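PDB 5A95: putative retaining b-glycosidase, which probably hydrolyses mixed-linkage beta-1,3-1,4-glucans with retention of anomeric configuration, as a family 5 glycoside hydrolase whose specificity depends on its quaternary structure. Local coordinates for residues W168-T172 / V183-F187; I213-Y217 / I244-I249; Y300-V306 / P334-T339. The protein carries 1 engineered substitution. One frame throughout, in Å; residues are numbered along the deposited sequence.

Contact 1 is wholly buried: helix 161-174 lies on strand 181-185 through aromatic and aliphatic packing, with one indole hydrogen bond. Contact 2 sits farther out, where the neighbouring helix 202-219 meets the loop before strand 250-252; its isoleucines are buried, while its salt bridge joins partly exposed residues. The two contacts abut, Leu186 of contact 1 packing on Ile213 and Ile216 of contact 2. Contact 3 lies on the opposite side of the chain's centre, its own centre about 27 Å and 34 Å from those of contacts 1 and 2. It joins two irregular loops, and its polar groups bind both each other and the bound sugars.

Contact 1: residues W168-T172 / V183-F187; sequences WRRIT and VYELF
Trp168 and Tyr184 carry this contact, their side chains sliding past each other in opposite directions between helix and strand. The planes are 30° apart and overlap little, with 5.1 Å between the centroids of the Trp168 six-membered ring and the Tyr184 ring. At the root of the tyrosine, Trp168 CZ3 comes within 3.3 Å of Tyr184 CB, and the indole edge at CZ2 touches Glu185 O. The indole reaches that far because its CG lies beside the backbone N (chi1 -73°), which carries the ring out from the helix and across the strand.

Two CH-pi contacts pad the rings. Leu186 CD2 lies over one face of the indole, 4.2 Å from the centroid of the Trp168 five-membered ring. On the tyrosine, Ile171 CG2 sits over a face at 4.0 Å from the Tyr184 ring centroid, displaced toward the rim.

Polar contacts hold the two ends. Trp168 NE1 donates to Leu186 O (3.2 Å, N-H...O 157°), an acceptor in the indole plane that is met on a lone pair. This gives the buried N-H a partner and, with Leu186 CD2 over one face, helps set the rotation of the ring. At the other end, a water accepts from Tyr184 OH (2.6 Å) and donates to Thr172 O, tying the phenol to the helix backbone. Thr172 OG1 turns back to Trp168 O (2.7 Å), which also receives Thr172 N from the opposite face of its plane.

Glu185 points the other way, to Arg103 and Thr290. Segment 168-172 of helix 161-174 runs nearly antiparallel to segment 183-185 of strand 181-185, their axes 11.1 Å apart. This is the alpha-to-beta half of a beta-alpha-beta unit in the (beta/alpha)8 barrel of family 5 glycoside hydrolases, with the helix on the outer face.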
# COMPACT_ATOMS: atom_id res chain seq x y z
N TRP A 168 -1.11 -14.69 -6.23
CA TRP A 168 -0.60 -15.41 -7.38
C TRP A 168 0.75 -16.07 -7.08
O TRP A 168 1.02 -17.18 -7.58
CB TRP A 168 -0.57 -14.52 -8.63
CG TRP A 168 -1.95 -14.28 -9.16
CD1 TRP A 168 -2.60 -13.07 -9.25
CD2 TRP A 168 -2.89 -15.27 -9.58
NE1 TRP A 168 -3.86 -13.27 -9.73
CE2 TRP A 168 -4.08 -14.61 -9.94
CE3 TRP A 168 -2.84 -16.68 -9.68
CZ2 TRP A 168 -5.19 -15.28 -10.39
CZ3 TRP A 168 -3.96 -17.33 -10.11
CH2 TRP A 168 -5.11 -16.64 -10.47
N ARG A 169 1.61 -15.45 -6.29
CA ARG A 169 2.86 -16.08 -5.88
C ARG A 169 2.59 -17.39 -5.15
O ARG A 169 3.19 -18.44 -5.46
CB ARG A 169 3.67 -15.10 -5.00
CG ARG A 169 5.01 -15.62 -4.49
CD ARG A 169 4.87 -16.44 -3.18
NE ARG A 169 6.16 -16.83 -2.66
CZ ARG A 169 6.94 -16.05 -1.93
NH1 ARG A 169 6.55 -14.84 -1.60
NH2 ARG A 169 8.12 -16.48 -1.50
N ARG A 170 1.67 -17.36 -4.19
CA ARG A 170 1.38 -18.53 -3.39
C ARG A 170 0.76 -19.65 -4.22
O ARG A 170 1.10 -20.83 -4.06
CB ARG A 170 0.43 -18.19 -2.25
CG ARG A 170 1.02 -17.38 -1.12
CD ARG A 170 -0.10 -16.96 -0.19
NE ARG A 170 0.23 -16.09 0.93
CZ ARG A 170 0.58 -16.52 2.14
NH1 ARG A 170 0.73 -17.79 2.41
NH2 ARG A 170 0.78 -15.64 3.09
N ILE A 171 -0.19 -19.29 -5.06
CA ILE A 171 -0.87 -20.23 -5.92
C ILE A 171 0.11 -20.90 -6.87
O ILE A 171 0.09 -22.13 -7.05
CB ILE A 171 -2.02 -19.52 -6.70
CG1 ILE A 171 -3.18 -19.10 -5.79
CG2 ILE A 171 -2.48 -20.35 -7.88
CD1 ILE A 171 -4.05 -20.25 -5.31
N THR A 172 0.94 -20.10 -7.51
CA THR A 172 1.81 -20.63 -8.52
C THR A 172 2.82 -21.58 -7.93
O THR A 172 3.13 -22.62 -8.51
CB THR A 172 2.49 -19.51 -9.34
OG1 THR A 172 1.50 -18.61 -9.87
CG2 THR A 172 3.25 -20.07 -10.50
N VAL A 183 -5.78 -22.71 -15.62
CA VAL A 183 -5.88 -21.30 -16.00
C VAL A 183 -5.85 -20.45 -14.73
O VAL A 183 -6.55 -20.74 -13.74
CB VAL A 183 -7.19 -21.03 -16.76
CG1 VAL A 183 -7.33 -19.57 -17.13
CG2 VAL A 183 -7.29 -21.90 -18.01
N TYR A 184 -5.00 -19.42 -14.77
CA TYR A 184 -4.89 -18.41 -13.71
C TYR A 184 -5.50 -17.12 -14.25
O TYR A 184 -4.92 -16.43 -15.07
CB TYR A 184 -3.44 -18.18 -13.30
CG TYR A 184 -2.78 -19.33 -12.58
CD1 TYR A 184 -3.48 -20.45 -12.18
CD2 TYR A 184 -1.45 -19.29 -12.24
CE1 TYR A 184 -2.87 -21.48 -11.51
CE2 TYR A 184 -0.82 -20.33 -11.58
CZ TYR A 184 -1.54 -21.45 -11.24
OH TYR A 184 -0.99 -22.53 -10.58
N GLU A 185 -6.73 -16.86 -13.79
CA GLU A 185 -7.50 -15.68 -14.26
C GLU A 185 -7.19 -14.53 -13.31
O GLU A 185 -7.69 -14.47 -12.20
CB GLU A 185 -8.96 -16.02 -14.33
CG GLU A 185 -9.83 -14.87 -14.84
CD GLU A 185 -11.24 -15.32 -15.17
OE1 GLU A 185 -11.56 -16.48 -14.85
OE2 GLU A 185 -12.04 -14.50 -15.70
N LEU A 186 -6.34 -13.64 -13.78
CA LEU A 186 -5.58 -12.72 -12.94
C LEU A 186 -6.42 -11.72 -12.15
O LEU A 186 -6.07 -11.39 -11.02
CB LEU A 186 -4.57 -11.95 -13.80
CG LEU A 186 -3.59 -12.82 -14.60
CD1 LEU A 186 -2.59 -11.92 -15.35
CD2 LEU A 186 -2.87 -13.83 -13.73
N PHE A 187 -7.50 -11.24 -12.77
CA PHE A 187 -8.36 -10.22 -12.14
C PHE A 187 -9.70 -10.26 -12.85
O PHE A 187 -9.84 -9.76 -13.97
CB PHE A 187 -7.73 -8.83 -12.23
CG PHE A 187 -8.47 -7.81 -11.41
CD1 PHE A 187 -9.60 -7.19 -11.90
CD2 PHE A 187 -8.00 -7.44 -10.16
CE1 PHE A 187 -10.27 -6.24 -11.13
CE2 PHE A 187 -8.67 -6.52 -9.40
CZ PHE A 187 -9.80 -5.92 -9.88
O HOH W 1 1.58 -23.16 -10.72

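Contact 2: residues I213-Y217 / I244-I249. With NA (sodium ion), chain L.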
# COMPACT_ATOMS: atom_id res chain seq x y z
N ILE A 213 2.08 -11.67 -14.83
CA ILE A 213 2.49 -12.79 -15.68
C ILE A 213 3.96 -13.13 -15.46
O ILE A 213 4.33 -14.30 -15.37
CB ILE A 213 2.18 -12.50 -17.16
CG1 ILE A 213 0.65 -12.51 -17.38
CG2 ILE A 213 2.84 -13.54 -18.05
CD1 ILE A 213 0.24 -11.78 -18.63
N ASP A 214 4.80 -12.11 -15.36
CA ASP A 214 6.23 -12.39 -15.17
C ASP A 214 6.50 -13.13 -13.87
O ASP A 214 7.31 -14.03 -13.83
CB ASP A 214 7.04 -11.09 -15.26
CG ASP A 214 7.14 -10.56 -16.67
OD1 ASP A 214 6.89 -11.32 -17.63
OD2 ASP A 214 7.47 -9.36 -16.84
N MET A 215 5.83 -12.73 -12.78
CA MET A 215 5.98 -13.43 -11.51
C MET A 215 5.53 -14.87 -11.60
O MET A 215 6.14 -15.77 -11.05
CB MET A 215 5.12 -12.80 -10.39
CG MET A 215 5.55 -11.49 -9.83
SD MET A 215 4.27 -10.93 -8.67
CE MET A 215 4.58 -12.07 -7.31
N ILE A 216 4.39 -15.07 -12.26
CA ILE A 216 3.82 -16.39 -12.42
C ILE A 216 4.74 -17.29 -13.26
O ILE A 216 5.09 -18.41 -12.87
CB ILE A 216 2.42 -16.29 -13.02
CG1 ILE A 216 1.45 -15.67 -12.00
CG2 ILE A 216 1.90 -17.65 -13.48
CD1 ILE A 216 0.13 -15.23 -12.60
N TYR A 217 5.14 -16.78 -14.43
CA TYR A 217 5.98 -17.56 -15.34
C TYR A 217 7.34 -17.90 -14.76
O TYR A 217 7.90 -18.95 -15.10
CB TYR A 217 6.11 -16.84 -16.68
CG TYR A 217 4.95 -17.03 -17.64
CD1 TYR A 217 3.88 -17.89 -17.39
CD2 TYR A 217 4.96 -16.34 -18.86
CE1 TYR A 217 2.89 -18.08 -18.33
CE2 TYR A 217 3.96 -16.52 -19.79
CZ TYR A 217 2.92 -17.38 -19.52
OH TYR A 217 1.94 -17.62 -20.46
N ILE A 244 -1.03 -8.02 -24.80
CA ILE A 244 -0.05 -8.43 -23.81
C ILE A 244 1.15 -9.05 -24.52
O ILE A 244 0.98 -9.94 -25.38
CB ILE A 244 -0.67 -9.49 -22.88
CG1 ILE A 244 -1.86 -8.95 -22.12
CG2 ILE A 244 0.38 -10.12 -21.97
CD1 ILE A 244 -1.52 -7.91 -21.10
N GLU A 245 2.35 -8.60 -24.18
CA GLU A 245 3.55 -9.00 -24.91
C GLU A 245 4.20 -10.23 -24.28
O GLU A 245 5.39 -10.19 -23.94
CB GLU A 245 4.52 -7.81 -25.00
CG GLU A 245 3.97 -6.69 -25.87
CD GLU A 245 4.91 -5.52 -25.93
OE1 GLU A 245 5.88 -5.64 -26.67
OE2 GLU A 245 4.68 -4.50 -25.26
N ARG A 246 3.43 -11.30 -24.14
CA ARG A 246 3.91 -12.55 -23.59
C ARG A 246 3.23 -13.67 -24.38
O ARG A 246 2.13 -13.48 -24.90
CB ARG A 246 3.54 -12.67 -22.09
CG ARG A 246 4.01 -11.50 -21.22
CD ARG A 246 5.50 -11.51 -20.99
NE ARG A 246 5.98 -10.50 -20.05
CZ ARG A 246 6.28 -9.23 -20.37
NH1 ARG A 246 6.08 -8.77 -21.59
NH2 ARG A 246 6.78 -8.43 -19.46
N GLU A 247 3.88 -14.81 -24.49
CA GLU A 247 3.32 -16.00 -25.09
C GLU A 247 2.43 -16.73 -24.10
O GLU A 247 2.58 -16.60 -22.88
CB GLU A 247 4.44 -16.96 -25.53
CG GLU A 247 5.36 -16.45 -26.61
CD GLU A 247 4.76 -16.52 -28.00
OE1 GLU A 247 3.98 -17.48 -28.27
OE2 GLU A 247 5.05 -15.61 -28.80
N GLY A 248 1.53 -17.54 -24.63
CA GLY A 248 0.75 -18.48 -23.85
C GLY A 248 -0.40 -17.90 -23.05
O GLY A 248 -0.85 -18.53 -22.11
N ILE A 249 -0.89 -16.75 -23.50
CA ILE A 249 -1.94 -15.94 -22.86
C ILE A 249 -3.27 -16.24 -23.52
O ILE A 249 -3.36 -16.35 -24.75
CB ILE A 249 -1.62 -14.40 -23.08
CG1 ILE A 249 -0.20 -14.10 -22.57
CG2 ILE A 249 -2.61 -13.45 -22.45
CD1 ILE A 249 0.03 -14.57 -21.17
NA NA L . 5.70 -16.10 -8.30
O HOH W 2 5.54 -18.47 -6.93
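Arg246 bends at chi2 (-73°), and that turn lays its guanidinium side-on against the carboxylate of Asp214, whose CG stands beside its own backbone N (chi1 -73°). The two flat groups are nearly coplanar, 13° apart. Arg246 NE meets Asp214 OD1 at 2.7 Å and Arg246 NH2 meets Asp214 OD2 at 2.9 Å, each oxygen approached on its syn side. The remaining nitrogen, Arg246 NH1, turns back to Glu245 O (2.8 Å), from above the carbonyl plane.

About one helical turn on, Tyr217 OH donates to Glu247 O (2.7 Å), a bond in the carbonyl plane and on a lone pair. On the buried side, Ile213 CD1 meets Ile249 CD1 tip to tip at 3.8 Å and touches Ile244 CG2 at 3.7 Å.

On another side of the helix, Met215 O binds a sodium ion together with a water and Thr196 O of the second subunit.

Two side-by-side bonds fix the rotation of the guanidinium, and the arginine's charge probably favours the ionised form of the aspartate. Salt bridge, phenol and isoleucines thus tie an irregular loop to helix 202-219 at three points.

Contact 3: residues Y300-V306 / P334-T339. With BGC (beta-D-glucopyranose), chain D; BGC (beta-D-glucopyranose), chain B; BGC (beta-D-glucopyranose), chain C.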
# COMPACT_ATOMS: atom_id res chain seq x y z
N TYR A 300 -35.53 -14.61 -10.47
CA TYR A 300 -34.74 -14.61 -9.26
C TYR A 300 -33.44 -13.81 -9.43
O TYR A 300 -32.60 -14.07 -10.31
CB TYR A 300 -34.46 -16.05 -8.78
CG TYR A 300 -33.57 -16.07 -7.56
CD1 TYR A 300 -34.07 -15.82 -6.29
CD2 TYR A 300 -32.21 -16.33 -7.68
CE1 TYR A 300 -33.23 -15.81 -5.18
CE2 TYR A 300 -31.38 -16.32 -6.57
CZ TYR A 300 -31.89 -16.06 -5.33
OH TYR A 300 -31.06 -16.06 -4.23
N GLY A 301 -33.30 -12.80 -8.61
CA GLY A 301 -32.13 -11.96 -8.63
C GLY A 301 -31.88 -11.15 -9.88
O GLY A 301 -30.79 -10.71 -10.10
N ALA A 302 -32.91 -10.93 -10.70
CA ALA A 302 -32.74 -10.27 -11.98
C ALA A 302 -32.24 -8.83 -11.88
O ALA A 302 -32.73 -8.04 -11.09
CB ALA A 302 -34.07 -10.30 -12.75
N HIS A 303 -31.26 -8.49 -12.71
CA HIS A 303 -30.62 -7.20 -12.72
C HIS A 303 -29.91 -7.02 -14.07
O HIS A 303 -29.55 -8.00 -14.70
CB HIS A 303 -29.57 -7.13 -11.61
CG HIS A 303 -28.55 -8.23 -11.66
ND1 HIS A 303 -28.78 -9.49 -11.13
CD2 HIS A 303 -27.29 -8.27 -12.16
CE1 HIS A 303 -27.71 -10.25 -11.30
NE2 HIS A 303 -26.79 -9.53 -11.92
N ILE A 304 -29.73 -5.78 -14.52
CA ILE A 304 -28.86 -5.49 -15.68
C ILE A 304 -27.44 -5.86 -15.24
O ILE A 304 -27.06 -5.53 -14.12
CB ILE A 304 -28.96 -4.00 -16.09
CG1 ILE A 304 -30.40 -3.65 -16.53
CG2 ILE A 304 -27.99 -3.62 -17.18
CD1 ILE A 304 -30.71 -2.16 -16.56
N PRO A 305 -26.65 -6.56 -16.10
CA PRO A 305 -26.90 -6.83 -17.50
C PRO A 305 -27.30 -8.27 -17.83
O PRO A 305 -27.00 -8.76 -18.93
CB PRO A 305 -25.54 -6.53 -18.12
CG PRO A 305 -24.59 -7.11 -17.12
CD PRO A 305 -25.23 -6.78 -15.77
N VAL A 306 -27.95 -8.98 -16.90
CA VAL A 306 -28.22 -10.40 -17.06
C VAL A 306 -29.68 -10.75 -17.41
O VAL A 306 -30.02 -11.94 -17.48
CB VAL A 306 -27.78 -11.23 -15.83
CG1 VAL A 306 -26.31 -10.96 -15.53
CG2 VAL A 306 -28.63 -10.96 -14.58
N PRO A 334 -27.57 -22.08 -5.98
CA PRO A 334 -28.98 -21.69 -5.87
C PRO A 334 -29.22 -20.30 -5.28
O PRO A 334 -30.35 -19.83 -5.27
CB PRO A 334 -29.57 -22.77 -4.95
CG PRO A 334 -28.45 -23.13 -4.06
CD PRO A 334 -27.19 -23.00 -4.89
N ASP A 335 -28.18 -19.65 -4.76
CA ASP A 335 -28.31 -18.36 -4.09
C ASP A 335 -27.78 -17.20 -4.90
O ASP A 335 -28.45 -16.18 -5.04
CB ASP A 335 -27.59 -18.39 -2.72
CG ASP A 335 -28.06 -19.50 -1.85
OD1 ASP A 335 -29.28 -19.59 -1.67
OD2 ASP A 335 -27.24 -20.28 -1.35
N TRP A 336 -26.58 -17.34 -5.44
CA TRP A 336 -25.96 -16.32 -6.26
C TRP A 336 -26.55 -16.37 -7.67
O TRP A 336 -26.73 -17.45 -8.22
CB TRP A 336 -24.46 -16.58 -6.32
CG TRP A 336 -23.73 -16.24 -5.08
CD1 TRP A 336 -24.27 -15.90 -3.86
CD2 TRP A 336 -22.32 -16.18 -4.93
NE1 TRP A 336 -23.25 -15.62 -2.96
CE2 TRP A 336 -22.05 -15.80 -3.59
CE3 TRP A 336 -21.25 -16.42 -5.80
CZ2 TRP A 336 -20.75 -15.64 -3.11
CZ3 TRP A 336 -19.94 -16.24 -5.32
CH2 TRP A 336 -19.71 -15.86 -3.99
N SER A 337 -26.82 -15.20 -8.23
CA SER A 337 -27.57 -15.11 -9.47
C SER A 337 -26.74 -14.50 -10.62
O SER A 337 -25.77 -13.80 -10.38
CB SER A 337 -28.82 -14.27 -9.25
OG SER A 337 -28.47 -12.95 -8.90
N PRO A 338 -27.12 -14.78 -11.88
CA PRO A 338 -28.19 -15.70 -12.27
C PRO A 338 -27.84 -17.15 -11.95
O PRO A 338 -26.74 -17.61 -12.24
CB PRO A 338 -28.30 -15.48 -13.79
CG PRO A 338 -26.95 -14.98 -14.20
CD PRO A 338 -26.53 -14.10 -13.05
N THR A 339 -28.79 -17.87 -11.34
CA THR A 339 -28.56 -19.24 -10.93
C THR A 339 -28.67 -20.22 -12.09
O THR A 339 -29.42 -19.97 -13.04
CB THR A 339 -29.61 -19.70 -9.92
OG1 THR A 339 -30.87 -19.70 -10.58
CG2 THR A 339 -29.66 -18.81 -8.72
C2 BGC D . -24.30 -12.54 -7.53
C3 BGC D . -24.51 -12.12 -6.08
C4 BGC D . -23.28 -12.44 -5.25
C5 BGC D . -22.02 -11.87 -5.89
C6 BGC D . -20.75 -12.34 -5.24
C1 BGC D . -23.04 -11.84 -8.02
O2 BGC D . -25.46 -12.12 -8.26
O3 BGC D . -25.62 -12.84 -5.55
O4 BGC D . -23.44 -11.85 -3.96
O5 BGC D . -21.94 -12.28 -7.24
O6 BGC D . -19.63 -11.78 -5.92
C2 BGC B . -27.97 -12.92 -5.04
C3 BGC B . -29.20 -12.11 -4.70
C4 BGC B . -28.89 -11.13 -3.59
C5 BGC B . -27.72 -10.25 -4.00
C6 BGC B . -27.32 -9.28 -2.90
C1 BGC B . -26.79 -12.03 -5.34
O2 BGC B . -28.25 -13.74 -6.18
O3 BGC B . -30.22 -12.99 -4.25
O4 BGC B . -30.06 -10.35 -3.33
O5 BGC B . -26.59 -11.09 -4.27
O6 BGC B . -26.88 -10.01 -1.75
C2 BGC C . -19.87 -10.44 -11.05
C3 BGC C . -20.52 -11.55 -10.22
C4 BGC C . -22.01 -11.26 -10.07
C5 BGC C . -22.65 -11.07 -11.43
C6 BGC C . -24.13 -10.80 -11.35
C1 BGC C . -20.67 -10.04 -12.29
O1 BGC C . -20.35 -8.75 -12.75
O2 BGC C . -18.49 -10.83 -11.40
O3 BGC C . -19.78 -11.64 -8.96
O4 BGC C . -22.77 -12.24 -9.35
O5 BGC C . -22.04 -9.91 -12.00
O6 BGC C . -24.52 -10.46 -12.68
O HOH W 3 -31.24 -16.29 -11.15
O HOH W 4 -30.79 -17.11 -1.25
O HOH W 5 -29.16 -10.11 -7.67
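Tyr300 extends across the 334-339 loop with its CG anti to the backbone N (chi1 177°), and its hydroxyl points at the backbone of Asp335. Tyr300 OH donates to Asp335 O (2.7 Å), which lies at the ring edge and is met in its carbonyl plane, on a lone pair. Thr339 crosses the phenol at about a right angle, its CG2 3.7 Å from Tyr300 CD2. Nearby, a water accepts from Thr339 N and donates to Tyr300 O, tying the two backbones together.

His303 CG sits in the crowded position between the backbone N and carbonyl carbon (chi1 55°). From there His303 ND1 donates to Gly301 O (2.6 Å), while NE2 at the far side of the ring is hydrogen-bonded, nearly straight (174°), to O6 of the chain C glucose. Val306 CG2 sits over the centre of one imidazole face, and this, with the Gly301 bond, fixes the ring's tilt. Val306 CG1 packs on Pro338 CD at 4.0 Å; Pro338 follows a cis peptide bond.

The sugars lie against both loops. Asp335 O takes a second bond, from O2 of the chain B glucose (2.7 Å), and Ser337 O accepts from O2 of the chain D glucose (2.7 Å). Ser337 OG lies near both O2 hydroxyls. Trp336 turns away from the 300-306 loop and lays one ring face against C4 of the chain D glucose; Trp32 of the third subunit meets it edge-to-face. Asp335 is salt-bridged to Lys78. Glu189 and His142 are also hydrogen-bonded to the glycan.

Loops following strands 287-289 and 326-329 thus build part of the glycan-binding cleft at the C-terminal end of a (beta/alpha)8 barrel, with the aromatic platform and backbone acceptors common in carbohydrate-binding clefts.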